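Local coordinates for protein endo-1,3-beta-glucanase, family GH16 (Zobellia galactanivorans, PDB 4CRQ) that probably hydrolyses internal beta-1,3-glucosidic bonds of laminarin, through the calcium-binding family 16 glycoside hydrolase module of a longer, modular enzyme, at residues Tyr38-Glu41 / Asn42-Val45. The protein carries 1 engineered substitution. Numbering follows the deposited sequence.
Sequences YRRE and NAAV
Asn42 sets its amide oxygen against Arg39 where the chain makes two overlapping beta turns, which link the strand 36-38 to the strand 43-46 at the margin of the family 16 jelly roll. The first of these turns is closed by a weak bond from Asn42 N to Arg39 O, 3.4 Å long. In the second, Ala43 N reaches Arg40 O over 3.1 Å in a nearly straight bond (168° at the hydrogen), although the donor stands well above the plane of that carbonyl.

The buried side chain of Asn42 lies against Arg39. Its first torsion leaves CG beside the backbone N, which brings OD1 to 3.5 Å from Arg39 CB, a van der Waals contact. The amide plane and the Arg39 guanidinium are inclined 70° to each other, and the guanidinium itself lies off the turn, in a cation-pi contact with Phe59. The amide nitrogen, ND2, donates to Thr53 O and to Thr65 OG1; the buried asparagine thus ties the turn to the strands 49-59 and 62-70.

Within the turn, Glu41 OE1 forms a long salt bridge with Arg39 NH1, at 3.7 Å, and the same nitrogen has a second long, weak ion pair with Glu57. Ala43 starts the next strand, and its methyl group rests on Ala67 and Ile15. Over it bends the chain of Arg40: CG is anti to the backbone N (171°), and a kink at the next torsion returns the guanidinium, which also meets Phe21, toward the strand. Its NH1 approaches Ala43 O in the guanidinium plane, 2.9 Å away, in a weak, bent hydrogen bond.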
loop_
_atom_site.group_PDB
_atom_site.type_symbol
_atom_site.label_atom_id
_atom_site.label_comp_id
_atom_site.label_asym_id
_atom_site.label_seq_id
_atom_site.Cartn_x
_atom_site.Cartn_y
_atom_site.Cartn_z
ATOM N N TYR A 38 -9.352 6.421 -10.339
ATOM C CA TYR A 38 -7.917 6.505 -10.580
ATOM C C TYR A 38 -7.613 6.881 -12.013
ATOM O O TYR A 38 -8.272 6.426 -12.942
ATOM C CB TYR A 38 -7.295 5.178 -10.226
ATOM C CG TYR A 38 -7.223 4.860 -8.724
ATOM C CD1 TYR A 38 -6.646 5.779 -7.821
ATOM C CD2 TYR A 38 -7.700 3.635 -8.217
ATOM C CE1 TYR A 38 -6.530 5.504 -6.459
ATOM C CE2 TYR A 38 -7.608 3.343 -6.858
ATOM C CZ TYR A 38 -7.021 4.277 -5.988
ATOM O OH TYR A 38 -6.897 4.018 -4.648
ATOM N N ARG A 39 -6.607 7.739 -12.175
ATOM C CA ARG A 39 -6.096 8.158 -13.522
ATOM C C ARG A 39 -4.592 8.220 -13.531
ATOM O O ARG A 39 -3.952 8.436 -12.484
ATOM C CB ARG A 39 -6.672 9.532 -13.903
ATOM C CG ARG A 39 -8.223 9.588 -13.797
ATOM C CD ARG A 39 -8.778 10.782 -14.570
ATOM N NE ARG A 39 -8.558 10.619 -16.019
ATOM C CZ ARG A 39 -8.306 11.615 -16.890
ATOM N NH1 ARG A 39 -8.227 12.890 -16.472
ATOM N NH2 ARG A 39 -8.142 11.351 -18.184
ATOM N N ARG A 40 -4.020 8.050 -14.720
ATOM C CA ARG A 40 -2.583 8.143 -14.894
ATOM C C ARG A 40 -2.095 9.561 -14.532
ATOM O O ARG A 40 -1.017 9.698 -13.922
ATOM C CB ARG A 40 -2.185 7.808 -16.345
ATOM C CG ARG A 40 -0.726 8.070 -16.701
ATOM C CD ARG A 40 0.206 7.144 -15.931
ATOM N NE ARG A 40 1.630 7.376 -16.202
ATOM C CZ ARG A 40 2.367 8.309 -15.594
ATOM N NH1 ARG A 40 1.859 9.152 -14.668
ATOM N NH2 ARG A 40 3.651 8.403 -15.925
ATOM N N GLU A 41 -2.889 10.583 -14.887
ATOM C CA GLU A 41 -2.543 12.010 -14.724
ATOM C C GLU A 41 -2.199 12.386 -13.289
ATOM O O GLU A 41 -1.442 13.341 -13.039
ATOM C CB GLU A 41 -3.710 12.901 -15.206
ATOM C CG GLU A 41 -3.356 14.380 -15.372
ATOM C CD GLU A 41 -4.479 15.210 -15.978
ATOM O OE1 GLU A 41 -5.579 15.285 -15.424
ATOM O OE2 GLU A 41 -4.248 15.813 -17.038
ATOM N N ASN A 42 -2.760 11.629 -12.347
ATOM C CA ASN A 42 -2.586 11.954 -10.946
ATOM C C ASN A 42 -1.291 11.472 -10.300
ATOM O O ASN A 42 -1.091 11.688 -9.075
ATOM C CB ASN A 42 -3.761 11.414 -10.141
ATOM C CG ASN A 42 -5.076 12.088 -10.489
ATOM O OD1 ASN A 42 -5.604 11.926 -11.600
ATOM N ND2 ASN A 42 -5.613 12.834 -9.559
ATOM N N ALA A 43 -0.435 10.794 -11.064
ATOM C CA ALA A 43 0.901 10.393 -10.599
ATOM C C ALA A 43 1.936 11.152 -11.397
ATOM O O ALA A 43 1.830 11.207 -12.630
ATOM C CB ALA A 43 1.098 8.889 -10.738
ATOM N N ALA A 44 2.929 11.735 -10.718
ATOM C CA ALA A 44 3.992 12.506 -11.380
ATOM C C ALA A 44 5.241 12.444 -10.534
ATOM O O ALA A 44 5.198 11.912 -9.442
ATOM C CB ALA A 44 3.552 13.959 -11.591
ATOM N N VAL A 45 6.367 12.952 -11.025
ATOM C CA VAL A 45 7.579 13.039 -10.215
ATOM C C VAL A 45 7.934 14.513 -10.098
ATOM O O VAL A 45 7.890 15.246 -11.100
ATOM C CB VAL A 45 8.740 12.190 -10.796
ATOM C CG1 VAL A 45 10.126 12.574 -10.253
ATOM C CG2 VAL A 45 8.471 10.730 -10.503
#